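Local coordinates for Lmo2470 protein (Listeria monocytogenes EGD-e, PDB 5HL3), which is an internalin with leucine-rich repeats that binds calcium, interacts with the host protein afadin and facilitates crossing of the basement membrane, at residues Val326-Leu331 with Tyr336-Ser341; Asp278-Asp283 with Tyr354-Thr359; Thr250-Asn255 with Ile260-Gln265. All blocks are in the same frame, centred on the assembly; numbering follows the deposited sequence. Where two conformers were deposited one is given.

From the N terminus, interaction 3 comes first: it closes a short loop in which residues 250-255 fold back on 260-265, at the end of the parallel leucine-rich-repeat sheet. The chain then enters the seven-stranded C-terminal sheet. Interaction 2 closes a much longer loop, bringing strand 280-283 against strand 350-360, and interaction 1, between 326-331 and 336-341, is nested inside it. These two touch through backbone pairs Val326 with Cys280 and Tyr336 with Val358, and share one calcium ion. Interaction 3 stands in series with both; it meets interaction 2 where Tyr354 packs on Gln265 and Thr250, at the junction between repeats and C-terminal domain.

Interaction 1: residues Val326-Leu331 with Tyr336-Ser341; sequences VDTSAL and YKLDVS. With CA (calcium ion), chain H.
Leu331 packs against one face of the Tyr336 ring, and its atoms can be followed outward from the backbone. CB sits beside the hydroxyl end, with Leu331 CB 3.9 Å from Tyr336 OH and nearly as close to CZ. CG is set anti to the carbonyl carbon (chi1 -58°), and CD1 extends back over the ring, where Leu331 CD1 makes a CH-pi contact 4.1 Å from the centroid of the Tyr336 ring. The methyl stands over one face, displaced toward the CD2-CE2 rim, and the two side chains run past each other in opposite senses. The phenol oxygen is held separately, by a hydrogen bond with the carbonyl of Ser332.

Further along the strand the contact is made by methyl groups. Thr328 CG2 meets Leu338 CD2 at 3.7 Å in one of the two modelled conformers of Leu338, while the threonine hydroxyl turns to the carbonyl of Asp278. Val326 CG2 reaches Val340 CG2 at 3.6 Å. The loop carrying these residues has a type I turn from Thr328 to Leu331. An Asx turn overlaps its start: Asp327 OD1 accepts from Ser329 N at 3.0 Å, on the anti side and tilted out of the carboxylate plane, and from Ser329 OG on its syn side.

Asp339, whose CB points away from the loop, belongs to the calcium site. Its OD2 binds the ion at 2.5 Å, and its OD1 accepts from Ser341 OG on the syn lone pair at 2.8 Å; Ser353 and Asp355 complete the protein ligands.

Strand 334-345 runs between strands 350-360 and 301-306. From the loop, Val326 packs on Leu313, Thr328 on Cys280 and Leu331 on Tyr305 and Ile360; Leu338 meets Trp356 and Val340 meets Ile282, so loop and strand together enter the apolar core.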
loop_
_atom_site.group_PDB
_atom_site.type_symbol
_atom_site.label_atom_id
_atom_site.label_comp_id
_atom_site.label_asym_id
_atom_site.label_seq_id
_atom_site.Cartn_x
_atom_site.Cartn_y
_atom_site.Cartn_z
ATOM N N VAL A 326 29.487 -13.521 -20.612
ATOM C CA VAL A 326 30.063 -14.324 -19.544
ATOM C C VAL A 326 30.913 -15.401 -20.186
ATOM O O VAL A 326 30.484 -16.081 -21.118
ATOM C CB VAL A 326 28.969 -14.949 -18.673
ATOM C CG1 VAL A 326 29.578 -15.753 -17.527
ATOM C CG2 VAL A 326 28.070 -13.867 -18.144
ATOM N N ASP A 327 32.152 -15.507 -19.730
ATOM C CA ASP A 327 33.075 -16.465 -20.317
ATOM C C ASP A 327 32.852 -17.870 -19.764
ATOM O O ASP A 327 33.477 -18.273 -18.781
ATOM C CB ASP A 327 34.521 -16.033 -20.124
ATOM C CG ASP A 327 35.493 -16.938 -20.836
ATOM O OD1 ASP A 327 35.056 -17.888 -21.518
ATOM O OD2 ASP A 327 36.713 -16.699 -20.737
ATOM N N THR A 328 31.997 -18.608 -20.468
ATOM C CA THR A 328 31.662 -20.019 -20.187
ATOM C C THR A 328 32.503 -20.995 -21.020
ATOM O O THR A 328 32.213 -22.181 -21.041
ATOM C CB THR A 328 30.172 -20.274 -20.538
ATOM O OG1 THR A 328 29.894 -19.739 -21.836
ATOM C CG2 THR A 328 29.247 -19.636 -19.525
ATOM N N SER A 329 33.554 -20.508 -21.676
ATOM C CA SER A 329 34.296 -21.317 -22.642
ATOM C C SER A 329 35.057 -22.522 -22.066
ATOM O O SER A 329 35.335 -23.475 -22.803
ATOM C CB SER A 329 35.236 -20.428 -23.450
ATOM O OG SER A 329 36.296 -19.931 -22.656
ATOM N N ALA A 330 35.374 -22.497 -20.773
ATOM C CA ALA A 330 36.113 -23.613 -20.158
ATOM C C ALA A 330 35.205 -24.691 -19.555
ATOM O O ALA A 330 35.698 -25.741 -19.148
ATOM C CB ALA A 330 37.090 -23.099 -19.103
ATOM N N LEU A 331 33.894 -24.450 -19.522
ATOM C CA LEU A 331 32.946 -25.409 -18.921
ATOM C C LEU A 331 32.742 -26.633 -19.795
ATOM O O LEU A 331 32.755 -26.540 -21.023
ATOM C CB LEU A 331 31.590 -24.747 -18.673
ATOM C CG LEU A 331 31.595 -23.509 -17.775
ATOM C CD1 LEU A 331 30.203 -22.940 -17.585
ATOM C CD2 LEU A 331 32.209 -23.825 -16.423
ATOM N N TYR A 336 23.644 -25.810 -16.770
ATOM C CA TYR A 336 24.176 -24.830 -15.833
ATOM C C TYR A 336 23.192 -23.729 -15.496
ATOM O O TYR A 336 22.365 -23.349 -16.327
ATOM C CB TYR A 336 25.424 -24.180 -16.439
ATOM C CG TYR A 336 26.558 -25.159 -16.678
ATOM C CD1 TYR A 336 26.636 -25.908 -17.845
ATOM C CD2 TYR A 336 27.583 -25.311 -15.731
ATOM C CE1 TYR A 336 27.672 -26.800 -18.058
ATOM C CE2 TYR A 336 28.619 -26.193 -15.935
ATOM C CZ TYR A 336 28.669 -26.941 -17.093
ATOM O OH TYR A 336 29.712 -27.825 -17.266
ATOM N N LYS A 337 23.289 -23.228 -14.264
ATOM C CA LYS A 337 22.524 -22.063 -13.788
ATOM C C LYS A 337 23.508 -20.894 -13.725
ATOM O O LYS A 337 24.470 -20.946 -12.950
ATOM C CB LYS A 337 21.965 -22.310 -12.410
ATOM C CG LYS A 337 20.942 -23.424 -12.334
ATOM C CD LYS A 337 20.166 -23.396 -11.018
ATOM C CE LYS A 337 21.038 -23.751 -9.821
ATOM N NZ LYS A 337 21.792 -25.014 -9.936
ATOM N N LEU A 338 23.286 -19.888 -14.561
ATOM C CA LEU A 338 24.145 -18.687 -14.634
ATOM C C LEU A 338 23.468 -17.502 -13.954
ATOM O O LEU A 338 22.246 -17.421 -13.892
ATOM C CB LEU A 338 24.476 -18.315 -16.088
ATOM C CG LEU A 338 25.719 -18.973 -16.696
ATOM C CD1 LEU A 338 25.675 -20.487 -16.636
ATOM C CD2 LEU A 338 25.999 -18.498 -18.124
ATOM N N ASP A 339 24.294 -16.586 -13.453
ATOM C CA ASP A 339 23.841 -15.350 -12.796
ATOM C C ASP A 339 24.747 -14.217 -13.190
ATOM O O ASP A 339 25.969 -14.391 -13.195
ATOM C CB ASP A 339 23.867 -15.505 -11.285
ATOM C CG ASP A 339 23.741 -14.188 -10.550
ATOM O OD1 ASP A 339 24.614 -13.295 -10.654
ATOM O OD2 ASP A 339 22.815 -14.070 -9.789
ATOM N N VAL A 340 24.161 -13.088 -13.592
ATOM C CA VAL A 340 24.893 -11.833 -13.745
ATOM C C VAL A 340 24.296 -10.857 -12.735
ATOM O O VAL A 340 23.068 -10.688 -12.650
ATOM C CB VAL A 340 24.804 -11.264 -15.171
ATOM C CG1 VAL A 340 25.187 -9.784 -15.241
ATOM C CG2 VAL A 340 25.734 -12.020 -16.078
ATOM N N SER A 341 25.178 -10.231 -11.976
ATOM C CA SER A 341 24.775 -9.290 -10.933
ATOM C C SER A 341 25.515 -7.971 -11.092
ATOM O O SER A 341 26.674 -7.944 -11.515
ATOM C CB SER A 341 25.024 -9.891 -9.557
ATOM O OG SER A 341 24.088 -10.955 -9.287
HETATM CA CA CA H . 20.533 -14.511 -8.826
HETATM O O HOH W 1 18.416 -13.229 -9.051
HETATM O O HOH W 2 21.116 -13.952 -6.669
HETATM O O HOH W 3 21.640 -16.610 -8.298
HETATM O O HOH W 4 18.903 -15.889 -7.708
#

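Interaction 2: residues Asp278-Asp283 with Tyr354-Thr359; sequences DTCTID and YDWNVT. With CA (calcium ion), chain H.
The indole of Trp356 has Ile282 over one face and Cys280 at its edge. On that face, Ile282 CG2 stands 3.7 Å from the centroid of the six-membered ring of Trp356, as a CH-pi contact. The methyl is shifted toward the rim, with Ile282 CG2 only 3.5 Å from Trp356 CZ2, and Ile282 CD1 reaches the ring near CZ3. At the edge, the sulfur lies close to the ring plane in front of the pyrrole nitrogen: Trp356 NE1 donates to Cys280 SG at 3.5 Å with an N-H...S angle of 150°. The carbonyl oxygen of Tyr354 also lies in the ring plane, at the edge.

Cys280 extends SG away from its own backbone N (chi1 -175°), which carries the sulfur across to Trp356. The same atom packs on a methyl of the next inward-facing residue, Cys280 SG lying 4.1 Å from Val358 CG2. Strands 280-283 and 354-359 are not paired; the axes of the short segments come within 10.4 Å, their directions roughly antiparallel (146°). Strand 280-283, an edge of the C-terminal mixed sheet, thus faces strand 350-360 across the core, consistent with a sandwich-like E-set fold.

On the other side of its strand, Asp355 OD1 binds the calcium ion at 2.3 Å and OD2 accepts from a water on that ion. Chemically, the carboxylate joins Asp339 and Ser353 around a hydrated cation, whereas the adjacent indole is buried: its N-H is directed at a sulfur, probably a weak acceptor, and the methyl on its face and this bond together probably restrict its tilt.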
loop_
_atom_site.group_PDB
_atom_site.type_symbol
_atom_site.label_atom_id
_atom_site.label_comp_id
_atom_site.label_asym_id
_atom_site.label_seq_id
_atom_site.Cartn_x
_atom_site.Cartn_y
_atom_site.Cartn_z
ATOM N N ASP A 278 32.211 -22.232 -26.206
ATOM C CA ASP A 278 31.569 -20.947 -26.474
ATOM C C ASP A 278 31.448 -20.108 -25.211
ATOM O O ASP A 278 31.361 -20.633 -24.107
ATOM C CB ASP A 278 30.121 -21.132 -26.975
ATOM C CG ASP A 278 30.016 -21.750 -28.362
ATOM O OD1 ASP A 278 31.023 -21.827 -29.098
ATOM O OD2 ASP A 278 28.872 -22.161 -28.709
ATOM N N THR A 279 31.429 -18.796 -25.399
ATOM C CA THR A 279 31.047 -17.883 -24.329
ATOM C C THR A 279 29.507 -17.750 -24.392
ATOM O O THR A 279 28.849 -18.385 -25.226
ATOM C CB THR A 279 31.721 -16.505 -24.475
ATOM O OG1 THR A 279 31.358 -15.929 -25.739
ATOM C CG2 THR A 279 33.203 -16.624 -24.384
ATOM N N CYS A 280 28.934 -16.931 -23.520
ATOM C CA CYS A 280 27.499 -16.753 -23.490
ATOM C C CYS A 280 27.188 -15.269 -23.325
ATOM O O CYS A 280 27.661 -14.626 -22.387
ATOM C CB CYS A 280 26.930 -17.562 -22.338
ATOM S SG CYS A 280 25.132 -17.549 -22.263
ATOM N N THR A 281 26.394 -14.732 -24.248
ATOM C CA THR A 281 26.069 -13.312 -24.267
ATOM C C THR A 281 24.589 -13.125 -23.997
ATOM O O THR A 281 23.763 -13.891 -24.467
ATOM C CB THR A 281 26.491 -12.706 -25.619
ATOM O OG1 THR A 281 27.914 -12.836 -25.751
ATOM C CG2 THR A 281 26.100 -11.264 -25.728
ATOM N N ILE A 282 24.263 -12.093 -23.229
ATOM C CA ILE A 282 22.897 -11.757 -22.859
ATOM C C ILE A 282 22.569 -10.301 -23.174
ATOM O O ILE A 282 23.453 -9.427 -23.197
ATOM C CB ILE A 282 22.618 -11.967 -21.322
ATOM C CG1 ILE A 282 23.581 -11.129 -20.447
ATOM C CG2 ILE A 282 22.715 -13.444 -20.970
ATOM C CD1 ILE A 282 23.195 -11.018 -18.988
ATOM N N ASP A 283 21.281 -10.069 -23.373
ATOM C CA ASP A 283 20.701 -8.729 -23.381
ATOM C C ASP A 283 20.281 -8.419 -21.939
ATOM O O ASP A 283 19.846 -9.307 -21.197
ATOM C CB ASP A 283 19.458 -8.666 -24.279
ATOM C CG ASP A 283 19.757 -8.859 -25.726
ATOM O OD1 ASP A 283 20.877 -8.590 -26.190
ATOM O OD2 ASP A 283 18.812 -9.290 -26.439
ATOM N N TYR A 354 20.333 -11.316 -12.152
ATOM C CA TYR A 354 19.580 -11.952 -13.237
ATOM C C TYR A 354 20.115 -13.341 -13.496
ATOM O O TYR A 354 21.302 -13.507 -13.740
ATOM C CB TYR A 354 19.620 -11.072 -14.500
ATOM C CG TYR A 354 18.865 -9.791 -14.249
ATOM C CD1 TYR A 354 19.467 -8.712 -13.613
ATOM C CD2 TYR A 354 17.504 -9.728 -14.513
ATOM C CE1 TYR A 354 18.726 -7.583 -13.300
ATOM C CE2 TYR A 354 16.771 -8.586 -14.229
ATOM C CZ TYR A 354 17.379 -7.542 -13.596
ATOM O OH TYR A 354 16.643 -6.408 -13.235
ATOM N N ASP A 355 19.208 -14.308 -13.551
ATOM C CA ASP A 355 19.550 -15.714 -13.682
ATOM C C ASP A 355 19.075 -16.279 -15.009
ATOM O O ASP A 355 18.037 -15.851 -15.516
ATOM C CB ASP A 355 18.817 -16.510 -12.607
ATOM C CG ASP A 355 19.134 -16.080 -11.218
ATOM O OD1 ASP A 355 20.070 -15.299 -10.984
ATOM O OD2 ASP A 355 18.411 -16.569 -10.342
ATOM N N TRP A 356 19.749 -17.313 -15.510
ATOM C CA TRP A 356 19.240 -18.053 -16.679
ATOM C C TRP A 356 19.904 -19.400 -16.731
ATOM O O TRP A 356 20.942 -19.619 -16.120
ATOM C CB TRP A 356 19.403 -17.264 -17.999
ATOM C CG TRP A 356 20.807 -17.155 -18.548
ATOM C CD1 TRP A 356 21.318 -17.848 -19.608
ATOM C CD2 TRP A 356 21.858 -16.263 -18.120
ATOM N NE1 TRP A 356 22.612 -17.471 -19.851
ATOM C CE2 TRP A 356 22.963 -16.503 -18.948
ATOM C CE3 TRP A 356 21.974 -15.313 -17.110
ATOM C CZ2 TRP A 356 24.160 -15.833 -18.802
ATOM C CZ3 TRP A 356 23.181 -14.634 -16.980
ATOM C CH2 TRP A 356 24.258 -14.921 -17.810
ATOM N N ASN A 357 19.280 -20.295 -17.471
ATOM C CA ASN A 357 19.787 -21.663 -17.645
ATOM C C ASN A 357 20.473 -21.829 -18.978
ATOM O O ASN A 357 20.002 -21.347 -20.004
ATOM C CB ASN A 357 18.640 -22.682 -17.528
ATOM C CG ASN A 357 18.065 -22.770 -16.135
ATOM O OD1 ASN A 357 18.731 -22.423 -15.153
ATOM N ND2 ASN A 357 16.807 -23.204 -16.031
ATOM N N VAL A 358 21.604 -22.526 -18.954
ATOM C CA VAL A 358 22.394 -22.771 -20.150
ATOM C C VAL A 358 22.632 -24.273 -20.301
ATOM O O VAL A 358 23.022 -24.950 -19.336
ATOM C CB VAL A 358 23.773 -22.064 -20.084
ATOM C CG1 VAL A 358 24.617 -22.329 -21.319
ATOM C CG2 VAL A 358 23.577 -20.566 -19.895
ATOM N N THR A 359 22.369 -24.778 -21.512
ATOM C CA THR A 359 22.704 -26.134 -21.897
ATOM C C THR A 359 23.978 -26.020 -22.743
ATOM O O THR A 359 24.009 -25.320 -23.754
ATOM C CB THR A 359 21.578 -26.800 -22.726
ATOM O OG1 THR A 359 20.344 -26.796 -21.981
ATOM C CG2 THR A 359 21.968 -28.258 -23.119
HETATM CA CA CA H . 20.533 -14.511 -8.826
HETATM O O HOH W 4 18.903 -15.889 -7.708
HETATM O O HOH W 1 18.416 -13.229 -9.051
HETATM O O HOH W 2 21.116 -13.952 -6.669
HETATM O O HOH W 3 21.640 -16.610 -8.298
#

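Interaction 3: residues Thr250-Asn255 with Ile260-Gln265; sequences TELPSN and IYVQSQ
Apolar packing joins Leu252 and Pro253 to Ile260 and Val262. The end of the Ile260 chain does most of the touching. Ile260 CD1 lies 3.9 Å from Leu252 CB and equally near CD of the Pro253 ring, so one methyl rests where the leucine stem and the proline ring meet. With CG1 anti to the carbonyl carbon (chi1 -65°) and the rest of the chain extended, the isoleucine spans the space between the two backbones. A second contact is looser: Leu252 CD2 approaches Val262 CG2 at 4.2 Å, where the two branched side chains cross.

Strand 260-261 is the last, C-terminal edge strand of the parallel sheet built by the leucine-rich repeats, next to strand 241-243, and the loop of 250-255 returns from strand 248-249 to reach it. Leu252, Pro253 and Val262 are buried at the C-terminal end of the solenoid, with Ile260 at its margin. Helix 285-292 adjoins them, with Ile286 on Leu252 and Met290 on Val262.

Polar bonds lie around this core. Gln265 NE2 donates to the carbonyl of the preceding residue, Ser264 O, at 3.0 Å and also to Leu244 O, while Gln265 OE1 accepts the backbone N of Leu249; bonds on both amide ends fix its rotation. The backbone N of Leu252 is bonded to Gln289 OE1, from the same helix.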
loop_
_atom_site.group_PDB
_atom_site.type_symbol
_atom_site.label_atom_id
_atom_site.label_comp_id
_atom_site.label_asym_id
_atom_site.label_seq_id
_atom_site.Cartn_x
_atom_site.Cartn_y
_atom_site.Cartn_z
ATOM N N THR A 250 13.259 -6.681 -16.523
ATOM C CA THR A 250 14.510 -6.731 -17.321
ATOM C C THR A 250 14.722 -5.439 -18.128
ATOM O O THR A 250 15.793 -5.257 -18.711
ATOM C CB THR A 250 14.534 -7.971 -18.215
ATOM O OG1 THR A 250 13.399 -7.955 -19.076
ATOM C CG2 THR A 250 14.598 -9.238 -17.391
ATOM N N GLU A 251 13.724 -4.557 -18.121
ATOM C CA GLU A 251 13.766 -3.270 -18.808
ATOM C C GLU A 251 12.822 -2.348 -18.066
ATOM O O GLU A 251 11.751 -2.779 -17.638
ATOM C CB GLU A 251 13.343 -3.385 -20.291
ATOM C CG GLU A 251 13.544 -2.107 -21.107
ATOM C CD GLU A 251 13.195 -2.249 -22.558
ATOM O OE1 GLU A 251 12.107 -2.809 -22.848
ATOM O OE2 GLU A 251 13.986 -1.764 -23.416
ATOM N N LEU A 252 13.215 -1.091 -17.914
ATOM C CA LEU A 252 12.378 -0.078 -17.246
ATOM C C LEU A 252 11.578 0.705 -18.288
ATOM O O LEU A 252 12.006 0.859 -19.442
ATOM C CB LEU A 252 13.248 0.889 -16.466
ATOM C CG LEU A 252 14.126 0.218 -15.398
ATOM C CD1 LEU A 252 15.169 1.189 -14.829
ATOM C CD2 LEU A 252 13.269 -0.402 -14.317
ATOM N N PRO A 253 10.436 1.279 -17.882
ATOM C CA PRO A 253 9.618 2.046 -18.833
ATOM C C PRO A 253 10.281 3.358 -19.213
ATOM O O PRO A 253 10.425 4.272 -18.384
ATOM C CB PRO A 253 8.289 2.253 -18.082
ATOM C CG PRO A 253 8.640 2.105 -16.648
ATOM C CD PRO A 253 9.741 1.079 -16.600
ATOM N N SER A 254 10.617 3.468 -20.482
ATOM C CA SER A 254 11.435 4.567 -20.957
ATOM C C SER A 254 10.804 5.950 -20.830
ATOM O O SER A 254 11.519 6.942 -20.632
ATOM C CB SER A 254 11.891 4.322 -22.407
ATOM O OG SER A 254 10.805 4.372 -23.331
ATOM N N ASN A 255 9.482 6.045 -20.933
ATOM C CA ASN A 255 8.824 7.356 -20.885
ATOM C C ASN A 255 8.948 8.085 -19.560
ATOM O O ASN A 255 8.856 9.293 -19.516
ATOM C CB ASN A 255 7.330 7.247 -21.214
ATOM C CG ASN A 255 7.070 6.804 -22.626
ATOM O OD1 ASN A 255 7.930 6.922 -23.521
ATOM N ND2 ASN A 255 5.861 6.321 -22.863
ATOM N N ILE A 260 12.247 7.193 -11.843
ATOM C CA ILE A 260 12.299 5.860 -11.231
ATOM C C ILE A 260 13.284 5.694 -10.078
ATOM O O ILE A 260 14.423 6.163 -10.111
ATOM C CB ILE A 260 12.583 4.785 -12.321
ATOM C CG1 ILE A 260 11.422 4.729 -13.313
ATOM C CG2 ILE A 260 12.801 3.397 -11.720
ATOM C CD1 ILE A 260 11.635 3.798 -14.495
ATOM N N TYR A 261 12.798 5.025 -9.027
ATOM C CA TYR A 261 13.660 4.518 -7.965
ATOM C C TYR A 261 13.792 3.009 -8.154
ATOM O O TYR A 261 12.795 2.287 -8.106
ATOM C CB TYR A 261 13.103 4.817 -6.544
ATOM C CG TYR A 261 14.048 4.319 -5.464
ATOM C CD1 TYR A 261 14.064 2.986 -5.098
ATOM C CD2 TYR A 261 14.913 5.187 -4.788
ATOM C CE1 TYR A 261 14.964 2.504 -4.142
ATOM C CE2 TYR A 261 15.809 4.707 -3.817
ATOM C CZ TYR A 261 15.832 3.375 -3.506
ATOM O OH TYR A 261 16.709 2.867 -2.559
ATOM N N VAL A 262 15.012 2.540 -8.417
ATOM C CA VAL A 262 15.363 1.107 -8.387
ATOM C C VAL A 262 16.795 1.008 -7.928
ATOM O O VAL A 262 17.691 1.616 -8.551
ATOM C CB VAL A 262 15.297 0.363 -9.764
ATOM C CG1 VAL A 262 15.939 -1.030 -9.639
ATOM C CG2 VAL A 262 13.884 0.238 -10.260
ATOM N N GLN A 263 17.017 0.256 -6.859
ATOM C CA GLN A 263 18.374 -0.115 -6.441
ATOM C C GLN A 263 18.571 -1.629 -6.419
ATOM O O GLN A 263 19.710 -2.090 -6.633
ATOM C CB GLN A 263 18.716 0.523 -5.071
ATOM C CG GLN A 263 18.924 2.037 -5.150
ATOM C CD GLN A 263 20.121 2.387 -6.026
ATOM O OE1 GLN A 263 21.230 1.858 -5.850
ATOM N NE2 GLN A 263 19.905 3.268 -6.967
ATOM N N SER A 264 17.497 -2.383 -6.154
ATOM C CA SER A 264 17.512 -3.844 -6.213
ATOM C C SER A 264 16.448 -4.346 -7.169
ATOM O O SER A 264 15.361 -3.751 -7.305
ATOM C CB SER A 264 17.271 -4.452 -4.839
ATOM O OG SER A 264 18.376 -4.203 -3.992
ATOM N N GLN A 265 16.779 -5.429 -7.853
ATOM C CA GLN A 265 15.869 -6.044 -8.835
ATOM C C GLN A 265 16.367 -7.434 -9.119
ATOM O O GLN A 265 17.557 -7.687 -9.003
ATOM C CB GLN A 265 15.847 -5.188 -10.123
ATOM C CG GLN A 265 14.623 -5.323 -11.029
ATOM C CD GLN A 265 13.342 -4.612 -10.589
ATOM O OE1 GLN A 265 12.313 -4.751 -11.249
ATOM N NE2 GLN A 265 13.406 -3.836 -9.526
#